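Local atomic coordinates of cell cycle serine/threonine-protein kinase CDC5/MSD2 (Saccharomyces cerevisiae, PDB entry 6MF4), a protein that phosphorylates serine and threonine residues of cell-cycle proteins to drive mitotic exit, the part described here being its polo-box domain. Residues Glu137-Ile142 with Arg166-Val171; Phe221-His226 with Arg270-Leu275. All blocks are in the same frame, centred on the assembly; numbering follows the deposited sequence.

Each contact sets a strand of a polo-box sheet against the closing helix of that box, but the strands differ: the fifth in contact 1, the third in contact 2. Contact 1 joins 137-142 to 166-171 in polo box 1; contact 2 joins 221-226 to 270-275 in polo box 2. They lie on opposite sides of the chain's centre, about 20 Å apart at their nearest atoms. Both are partly buried, each with two buried residues among the four that touch. Contact 1 pairs a leucine and a histidine with aromatic rings and has a zinc ligand on its strand; contact 2, away from the annotated sites, buries more surface (229 against 148 Å²) and instead lays a lysine chain over a phenylalanine and pairs its ammonium with an aspartate.

Contact 1: Glu137-Ile142 with Arg166-Val171; sequences EEFWYI and RHLEVV. With ZN (zinc ion), chain C.
The strand at F139 and Y141 faces the helix at L168 and H167 across CA-CA distances of 9.5 Å for both F139-L168 and Y141-H167, a gap bridged by side chains and one water. L168 brings both methyls to the F139 ring. CD2 stands over the middle of one face, 3.9 Å from the ring centroid and 7° off the ring normal, a CH-pi contact; CD1 lies 3.8 Å from CZ of F139, nearer the far end of the ring. With CG set between the backbone N and the carbonyl carbon (chi1 72°), the F139 ring turns one face to L168, which comes from the helix in the opposite direction. An alanine at F139 would remove the ring and is likely to leave both L168 methyls facing a gap between sheet and helix. This is the strand-to-helix packing of a polo box, in which the helix lies across an antiparallel sheet; V171, one turn on from L168, continues it against V130 and R132. Beside this apolar pair, Y141 and H167 form an offset edge-to-face pair, the tyrosine edge directed to the imidazole face with planes at 79° and centroids 5.9 Å apart. A water links their polar ends, 2.9 Å from Y141 OH and 2.9 Å from H167 NE2, where it lies in the imidazole plane. The neighbouring strand residue E138 has its side chain on the other side of the sheet, where OE1 binds zinc at 2.0 Å together with H154 and H194.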
ATOM      1  N   GLU A 137      10.368  -4.343  19.582  1.00 20.01           N
ATOM      2  CA  GLU A 137       9.849  -5.034  20.767  1.00 23.38           C
ATOM      3  C   GLU A 137       8.447  -5.606  20.555  1.00 29.21           C
ATOM      4  O   GLU A 137       8.096  -6.617  21.165  1.00 25.88           O
ATOM      5  CB  GLU A 137       9.845  -4.091  21.982  1.00 33.24           C
ATOM      6  CG  GLU A 137       9.033  -4.578  23.204  1.00 51.69           C
ATOM      7  CD  GLU A 137       9.438  -5.956  23.725  1.00 70.20           C
ATOM      8  OE1 GLU A 137       8.787  -6.438  24.678  1.00 51.27           O
ATOM      9  OE2 GLU A 137      10.395  -6.564  23.197  1.00 64.50           O
ATOM     10  N   GLU A 138       7.649  -4.969  19.701  1.00 19.77           N
ATOM     11  CA  GLU A 138       6.283  -5.430  19.456  1.00 16.08           C
ATOM     12  C   GLU A 138       6.098  -5.908  18.021  1.00 18.64           C
ATOM     13  O   GLU A 138       6.754  -5.412  17.104  1.00 18.84           O
ATOM     14  CB  GLU A 138       5.276  -4.315  19.749  1.00 20.22           C
ATOM     15  CG  GLU A 138       5.378  -3.726  21.149  1.00 23.36           C
ATOM     16  CD  GLU A 138       4.072  -3.120  21.621  1.00 21.13           C
ATOM     17  OE1 GLU A 138       3.343  -2.543  20.788  1.00 19.60           O
ATOM     18  OE2 GLU A 138       3.770  -3.223  22.829  1.00 20.80           O
ATOM     19  N   PHE A 139       5.200  -6.871  17.829  1.00 13.89           N
ATOM     20  CA  PHE A 139       4.803  -7.258  16.480  1.00 14.38           C
ATOM     21  C   PHE A 139       3.351  -7.714  16.448  1.00 16.25           C
ATOM     22  O   PHE A 139       2.779  -8.100  17.470  1.00 16.13           O
ATOM     23  CB  PHE A 139       5.732  -8.352  15.919  1.00 15.84           C
ATOM     24  CG  PHE A 139       5.554  -9.711  16.544  1.00 17.30           C
ATOM     25  CD1 PHE A 139       6.273 -10.070  17.674  1.00 19.17           C
ATOM     26  CD2 PHE A 139       4.701 -10.646  15.977  1.00 18.36           C
ATOM     27  CE1 PHE A 139       6.131 -11.332  18.237  1.00 19.11           C
ATOM     28  CE2 PHE A 139       4.552 -11.905  16.536  1.00 19.60           C
ATOM     29  CZ  PHE A 139       5.262 -12.244  17.675  1.00 17.59           C
ATOM     30  N   TRP A 140       2.765  -7.620  15.257  1.00 15.66           N
ATOM     31  CA  TRP A 140       1.452  -8.175  14.962  1.00 12.14           C
ATOM     32  C   TRP A 140       1.591  -9.456  14.161  1.00 14.13           C
ATOM     33  O   TRP A 140       2.375  -9.508  13.216  1.00 15.16           O
ATOM     34  CB  TRP A 140       0.599  -7.203  14.145  1.00 14.76           C
ATOM     35  CG  TRP A 140       0.235  -5.932  14.811  1.00 17.15           C
ATOM     36  CD1 TRP A 140       0.825  -4.715  14.635  1.00 20.81           C
ATOM     37  CD2 TRP A 140      -0.827  -5.732  15.748  1.00 18.21           C
ATOM     38  NE1 TRP A 140       0.199  -3.768  15.406  1.00 18.90           N
ATOM     39  CE2 TRP A 140      -0.818  -4.367  16.103  1.00 20.49           C
ATOM     40  CE3 TRP A 140      -1.786  -6.572  16.323  1.00 17.33           C
ATOM     41  CZ2 TRP A 140      -1.728  -3.824  17.007  1.00 22.77           C
ATOM     42  CZ3 TRP A 140      -2.693  -6.029  17.220  1.00 19.51           C
ATOM     43  CH2 TRP A 140      -2.658  -4.668  17.552  1.00 22.25           C
ATOM     44  N   TYR A 141       0.828 -10.479  14.534  1.00 13.72           N
ATOM     45  CA  TYR A 141       0.633 -11.644  13.677  1.00 15.09           C
ATOM     46  C   TYR A 141      -0.734 -11.525  13.019  1.00 14.02           C
ATOM     47  O   TYR A 141      -1.758 -11.482  13.700  1.00 16.60           O
ATOM     48  CB  TYR A 141       0.739 -12.948  14.464  1.00 16.41           C
ATOM     49  CG  TYR A 141       0.462 -14.169  13.612  1.00 16.32           C
ATOM     50  CD1 TYR A 141       1.274 -14.483  12.534  1.00 19.26           C
ATOM     51  CD2 TYR A 141      -0.613 -15.003  13.886  1.00 20.59           C
ATOM     52  CE1 TYR A 141       1.024 -15.596  11.749  1.00 18.08           C
ATOM     53  CE2 TYR A 141      -0.870 -16.119  13.110  1.00 22.41           C
ATOM     54  CZ  TYR A 141      -0.048 -16.409  12.045  1.00 24.89           C
ATOM     55  OH  TYR A 141      -0.296 -17.516  11.266  1.00 27.88           O
ATOM     56  N   ILE A 142      -0.736 -11.452  11.692  1.00 14.13           N
ATOM     57  CA  ILE A 142      -1.950 -11.205  10.928  1.00 15.83           C
ATOM     58  C   ILE A 142      -2.326 -12.438  10.118  1.00 16.03           C
ATOM     59  O   ILE A 142      -1.534 -12.934   9.318  1.00 16.37           O
ATOM     60  CB  ILE A 142      -1.781 -10.004   9.989  1.00 16.55           C
ATOM     61  CG1 ILE A 142      -1.383  -8.764  10.793  1.00 16.57           C
ATOM     62  CG2 ILE A 142      -3.073  -9.731   9.238  1.00 18.90           C
ATOM     63  CD1 ILE A 142      -0.737  -7.688   9.979  1.00 19.69           C
ATOM     64  N   ARG A 166       9.465 -19.852  14.242  1.00 18.26           N
ATOM     65  CA  ARG A 166      10.152 -19.910  12.958  1.00 16.52           C
ATOM     66  C   ARG A 166       9.820 -18.668  12.125  1.00 16.63           C
ATOM     67  O   ARG A 166      10.657 -18.193  11.354  1.00 15.31           O
ATOM     68  CB  ARG A 166       9.812 -21.198  12.193  1.00 17.79           C
ATOM     69  CG  ARG A 166       8.366 -21.386  11.804  1.00 16.41           C
ATOM     70  CD  ARG A 166       8.225 -22.520  10.783  1.00 17.20           C
ATOM     71  NE  ARG A 166       8.751 -23.806  11.255  1.00 17.94           N
ATOM     72  CZ  ARG A 166       8.024 -24.755  11.845  1.00 20.10           C
ATOM     73  NH1 ARG A 166       6.727 -24.581  12.057  1.00 19.76           N
ATOM     74  NH2 ARG A 166       8.598 -25.890  12.226  1.00 20.73           N
ATOM     75  N   HIS A 167       8.615 -18.131  12.296  1.00 13.24           N
ATOM     76  CA  HIS A 167       8.226 -16.908  11.600  1.00 14.85           C
ATOM     77  C   HIS A 167       9.160 -15.767  11.991  1.00 17.16           C
ATOM     78  O   HIS A 167       9.588 -14.983  11.146  1.00 14.80           O
ATOM     79  CB  HIS A 167       6.779 -16.510  11.919  1.00 13.48           C
ATOM     80  CG  HIS A 167       5.776 -17.593  11.669  1.00 17.15           C
ATOM     81  ND1 HIS A 167       5.748 -18.764  12.392  1.00 17.81           N
ATOM     82  CD2 HIS A 167       4.756 -17.672  10.783  1.00 20.57           C
ATOM     83  CE1 HIS A 167       4.756 -19.524  11.960  1.00 23.07           C
ATOM     84  NE2 HIS A 167       4.137 -18.884  10.985  1.00 20.39           N
ATOM     85  N   LEU A 168       9.474 -15.666  13.278  1.00 15.11           N
ATOM     86  CA  LEU A 168      10.288 -14.555  13.751  1.00 15.87           C
ATOM     87  C   LEU A 168      11.762 -14.719  13.379  1.00 17.99           C
ATOM     88  O   LEU A 168      12.493 -13.734  13.313  1.00 19.14           O
ATOM     89  CB  LEU A 168      10.125 -14.390  15.260  1.00 17.55           C
ATOM     90  CG  LEU A 168       8.754 -13.839  15.664  1.00 21.88           C
ATOM     91  CD1 LEU A 168       8.550 -14.017  17.149  1.00 32.76           C
ATOM     92  CD2 LEU A 168       8.610 -12.375  15.278  1.00 22.78           C
ATOM     93  N   GLU A 169      12.201 -15.951  13.125  1.00 16.51           N
ATOM     94  CA  GLU A 169      13.546 -16.168  12.592  1.00 19.38           C
ATOM     95  C   GLU A 169      13.645 -15.608  11.171  1.00 17.55           C
ATOM     96  O   GLU A 169      14.657 -15.017  10.795  1.00 16.81           O
ATOM     97  CB  GLU A 169      13.909 -17.655  12.594  1.00 23.03           C
ATOM     98  CG  GLU A 169      14.048 -18.260  13.980  1.00 25.43           C
ATOM     99  CD  GLU A 169      15.115 -17.575  14.817  1.00 33.31           C
ATOM    100  OE1 GLU A 169      16.267 -17.463  14.347  1.00 31.79           O
ATOM    101  OE2 GLU A 169      14.797 -17.140  15.943  1.00 39.19           O
ATOM    102  N   VAL A 170      12.593 -15.807  10.384  1.00 14.88           N
ATOM    103  CA  VAL A 170      12.533 -15.241   9.042  1.00 13.89           C
ATOM    104  C   VAL A 170      12.460 -13.719   9.133  1.00 16.12           C
ATOM    105  O   VAL A 170      13.119 -13.010   8.373  1.00 16.81           O
ATOM    106  CB  VAL A 170      11.324 -15.784   8.251  1.00 18.77           C
ATOM    107  CG1 VAL A 170      11.137 -15.031   6.928  1.00 17.34           C
ATOM    108  CG2 VAL A 170      11.500 -17.264   7.986  1.00 17.32           C
ATOM    109  N   VAL A 171      11.656 -13.217  10.065  1.00 14.77           N
ATOM    110  CA  VAL A 171      11.535 -11.774  10.254  1.00 16.39           C
ATOM    111  C   VAL A 171      12.893 -11.176  10.628  1.00 16.33           C
ATOM    112  O   VAL A 171      13.254 -10.092  10.164  1.00 17.05           O
ATOM    113  CB  VAL A 171      10.484 -11.434  11.335  1.00 16.94           C
ATOM    114  CG1 VAL A 171      10.586  -9.971  11.768  1.00 21.43           C
ATOM    115  CG2 VAL A 171       9.085 -11.719  10.816  1.00 16.17           C
TER
HETATM  116 ZN    ZN C 802       1.458  -2.431  21.373  1.00 29.45          ZN
HETATM  117  O   HOH W   1       1.612 -18.825   9.491  1.00 27.74           O

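Contact 2: Phe221-His226 with Arg270-Leu275; sequences FNFKDH and REKLTL
The end of strand 219-223 runs into a type I beta turn from F223 to H226, closed by the bond from H226 N to F223 O, and meets residues 270-275 of helix 269-283 with F223 and K272 nearest, their CA atoms 8.1 Å apart. The aliphatic chain of K272 lies across one face of the F223 ring. Its CG is over the ring centre, 3.7 Å from the centroid and 9° off the normal, a CH-pi contact. K272 CB comes to 3.6 Å from F223 CZ, and CD sits over the CD2 side. The chain therefore crosses the ring from CZ toward the F223 CB side. It stays extended as far as CE and then bends at chi4 (28°), leaving NZ 4.8 Å from the centroid and 26° off the normal, an off-centre cation-pi contact. L275, one turn along from K272, adds its CD1 at 4.0 Å from F223 CE1. This is the sheet-to-helix packing of polo box 2, and I276 of the same helix also touches F223. From the turn, D225 approaches K272 from the opposite direction, and K272 NZ donates to its OD2 at 3.1 Å in a salt bridge, although the position of OD2 is less certain. The other carboxylate oxygen, OD1, accepts from the backbone N of H227, which ties D225 to the residue just after the turn. K272 thus serves both chemistries: its methylenes cover one face of the F223 ring, and its ammonium is probably favoured by the aspartate charge, as far as OD2 can be trusted, and more weakly by the off-centre ring.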
ATOM      1  N   PHE A 221       2.305   3.021  -6.259  1.00 15.35           N
ATOM      2  CA  PHE A 221       2.769   2.563  -7.560  1.00 17.17           C
ATOM      3  C   PHE A 221       4.212   2.991  -7.780  1.00 20.36           C
ATOM      4  O   PHE A 221       4.505   4.185  -7.864  1.00 20.17           O
ATOM      5  CB  PHE A 221       1.875   3.116  -8.670  1.00 21.24           C
ATOM      6  CG  PHE A 221       0.421   2.785  -8.495  1.00 20.53           C
ATOM      7  CD1 PHE A 221      -0.381   3.551  -7.670  1.00 18.82           C
ATOM      8  CD2 PHE A 221      -0.143   1.708  -9.158  1.00 18.41           C
ATOM      9  CE1 PHE A 221      -1.720   3.247  -7.502  1.00 16.81           C
ATOM     10  CE2 PHE A 221      -1.478   1.403  -8.995  1.00 19.88           C
ATOM     11  CZ  PHE A 221      -2.266   2.173  -8.167  1.00 17.30           C
ATOM     12  N   ASN A 222       5.106   2.008  -7.853  1.00 19.16           N
ATOM     13  CA  ASN A 222       6.522   2.248  -8.120  1.00 24.24           C
ATOM     14  C   ASN A 222       6.840   1.952  -9.580  1.00 23.85           C
ATOM     15  O   ASN A 222       6.839   0.793  -9.999  1.00 23.33           O
ATOM     16  CB  ASN A 222       7.405   1.378  -7.221  1.00 23.05           C
ATOM     17  CG  ASN A 222       7.354   1.786  -5.762  1.00 23.66           C
ATOM     18  OD1 ASN A 222       6.561   2.639  -5.359  1.00 22.52           O
ATOM     19  ND2 ASN A 222       8.214   1.169  -4.955  1.00 24.00           N
ATOM     20  N   PHE A 223       7.116   2.999 -10.350  1.00 26.17           N
ATOM     21  CA  PHE A 223       7.377   2.850 -11.778  1.00 30.18           C
ATOM     22  C   PHE A 223       8.866   2.622 -12.039  1.00 33.24           C
ATOM     23  O   PHE A 223       9.708   2.917 -11.190  1.00 30.37           O
ATOM     24  CB  PHE A 223       6.871   4.084 -12.533  1.00 27.35           C
ATOM     25  CG  PHE A 223       5.400   4.341 -12.342  1.00 22.42           C
ATOM     26  CD1 PHE A 223       4.467   3.779 -13.198  1.00 25.01           C
ATOM     27  CD2 PHE A 223       4.951   5.131 -11.295  1.00 23.41           C
ATOM     28  CE1 PHE A 223       3.114   4.007 -13.017  1.00 25.09           C
ATOM     29  CE2 PHE A 223       3.601   5.358 -11.109  1.00 24.33           C
ATOM     30  CZ  PHE A 223       2.682   4.799 -11.970  1.00 22.54           C
ATOM     31  N   LYS A 224       9.172   2.090 -13.219  1.00 40.07           N
ATOM     32  CA  LYS A 224      10.540   1.746 -13.609  1.00 49.45           C
ATOM     33  C   LYS A 224      11.527   2.905 -13.481  1.00 48.36           C
ATOM     34  O   LYS A 224      12.716   2.694 -13.249  1.00 44.87           O
ATOM     35  CB  LYS A 224      10.553   1.239 -15.051  1.00 42.06           C
ATOM     36  CG  LYS A 224       9.825  -0.078 -15.248  1.00 41.62           C
ATOM     37  N   ASP A 225      11.027   4.125 -13.633  1.00 39.53           N
ATOM     38  CA  ASP A 225      11.874   5.321 -13.626  1.00 37.03           C
ATOM     39  C   ASP A 225      12.142   5.828 -12.206  1.00 41.40           C
ATOM     40  O   ASP A 225      12.686   6.916 -12.014  1.00 37.33           O
ATOM     41  CB  ASP A 225      11.230   6.428 -14.469  1.00 44.69           C
ATOM     42  CG  ASP A 225       9.869   6.855 -13.940  1.00 56.12           C
ATOM     43  OD1 ASP A 225       9.387   6.243 -12.966  1.00 50.38           O
ATOM     44  OD2 ASP A 225       9.275   7.799 -14.508  1.00 55.73           O
ATOM     45  N   HIS A 226      11.754   5.025 -11.221  1.00 34.06           N
ATOM     46  CA  HIS A 226      11.965   5.333  -9.807  1.00 39.40           C
ATOM     47  C   HIS A 226      11.150   6.535  -9.342  1.00 40.58           C
ATOM     48  O   HIS A 226      11.340   7.023  -8.225  1.00 39.89           O
ATOM     49  CB  HIS A 226      13.448   5.571  -9.515  1.00 44.07           C
ATOM     50  CG  HIS A 226      13.836   5.240  -8.106  1.00 45.55           C
ATOM     51  ND1 HIS A 226      13.639   3.991  -7.557  1.00 47.51           N
ATOM     52  CD2 HIS A 226      14.397   5.995  -7.132  1.00 42.92           C
ATOM     53  CE1 HIS A 226      14.069   3.989  -6.308  1.00 43.71           C
ATOM     54  NE2 HIS A 226      14.529   5.194  -6.025  1.00 44.86           N
ATOM     55  N   ARG A 270       0.447  11.986 -16.685  1.00 26.89           N
ATOM     56  CA  ARG A 270      -0.771  11.523 -17.343  1.00 28.10           C
ATOM     57  C   ARG A 270      -0.672  10.061 -17.768  1.00 25.40           C
ATOM     58  O   ARG A 270      -1.655   9.320 -17.703  1.00 24.07           O
ATOM     59  CB  ARG A 270      -1.094  12.393 -18.559  1.00 35.80           C
ATOM     60  CG  ARG A 270      -2.397  12.013 -19.260  1.00 40.36           C
ATOM     61  CD  ARG A 270      -3.609  12.149 -18.334  1.00 43.52           C
ATOM     62  NE  ARG A 270      -4.134  10.857 -17.890  1.00 36.22           N
ATOM     63  CZ  ARG A 270      -5.253  10.706 -17.185  1.00 40.19           C
ATOM     64  NH1 ARG A 270      -5.971  11.766 -16.831  1.00 39.75           N
ATOM     65  NH2 ARG A 270      -5.654   9.492 -16.830  1.00 32.74           N
ATOM     66  N   GLU A 271       0.508   9.646 -18.214  1.00 24.56           N
ATOM     67  CA  GLU A 271       0.715   8.252 -18.581  1.00 25.20           C
ATOM     68  C   GLU A 271       0.653   7.377 -17.334  1.00 22.60           C
ATOM     69  O   GLU A 271       0.088   6.284 -17.352  1.00 22.92           O
ATOM     70  CB  GLU A 271       2.054   8.074 -19.298  1.00 27.47           C
ATOM     71  CG  GLU A 271       2.458   6.619 -19.542  1.00 34.87           C
ATOM     72  CD  GLU A 271       1.445   5.847 -20.376  1.00 42.38           C
ATOM     73  OE1 GLU A 271       0.625   6.482 -21.074  1.00 44.97           O
ATOM     74  OE2 GLU A 271       1.472   4.597 -20.332  1.00 42.00           O
ATOM     75  N   LYS A 272       1.230   7.866 -16.244  1.00 22.97           N
ATOM     76  CA  LYS A 272       1.245   7.104 -15.004  1.00 22.65           C
ATOM     77  C   LYS A 272      -0.164   6.950 -14.440  1.00 21.58           C
ATOM     78  O   LYS A 272      -0.524   5.877 -13.964  1.00 21.49           O
ATOM     79  CB  LYS A 272       2.174   7.764 -13.986  1.00 24.13           C
ATOM     80  CG  LYS A 272       3.641   7.540 -14.327  1.00 25.10           C
ATOM     81  CD  LYS A 272       4.582   8.309 -13.422  1.00 33.33           C
ATOM     82  CE  LYS A 272       6.043   7.970 -13.734  1.00 37.78           C
ATOM     83  NZ  LYS A 272       6.268   7.545 -15.157  1.00 36.36           N
ATOM     84  N   LEU A 273      -0.970   8.007 -14.511  1.00 21.44           N
ATOM     85  CA  LEU A 273      -2.336   7.928 -13.997  1.00 21.74           C
ATOM     86  C   LEU A 273      -3.167   6.945 -14.819  1.00 22.71           C
ATOM     87  O   LEU A 273      -4.033   6.255 -14.286  1.00 21.08           O
ATOM     88  CB  LEU A 273      -2.997   9.306 -13.993  1.00 26.93           C
ATOM     89  CG  LEU A 273      -4.353   9.374 -13.282  1.00 28.11           C
ATOM     90  CD1 LEU A 273      -4.215   9.056 -11.790  1.00 23.43           C
ATOM     91  CD2 LEU A 273      -4.999  10.742 -13.477  1.00 30.53           C
ATOM     92  N   THR A 274      -2.896   6.877 -16.117  1.00 22.37           N
ATOM     93  CA  THR A 274      -3.560   5.908 -16.978  1.00 22.32           C
ATOM     94  C   THR A 274      -3.203   4.484 -16.557  1.00 20.62           C
ATOM     95  O   THR A 274      -4.071   3.614 -16.475  1.00 22.06           O
ATOM     96  CB  THR A 274      -3.182   6.128 -18.454  1.00 29.00           C
ATOM     97  OG1 THR A 274      -3.709   7.386 -18.890  1.00 31.91           O
ATOM     98  CG2 THR A 274      -3.740   5.017 -19.341  1.00 34.67           C
ATOM     99  N   LEU A 275      -1.922   4.251 -16.288  1.00 22.58           N
ATOM    100  CA  LEU A 275      -1.461   2.941 -15.835  1.00 24.12           C
ATOM    101  C   LEU A 275      -2.097   2.587 -14.494  1.00 20.70           C
ATOM    102  O   LEU A 275      -2.511   1.450 -14.265  1.00 21.91           O
ATOM    103  CB  LEU A 275       0.065   2.920 -15.725  1.00 24.16           C
ATOM    104  CG  LEU A 275       0.814   2.865 -17.060  1.00 24.94           C
ATOM    105  CD1 LEU A 275       2.279   3.201 -16.866  1.00 26.83           C
ATOM    106  CD2 LEU A 275       0.666   1.497 -17.706  1.00 26.45           C
TER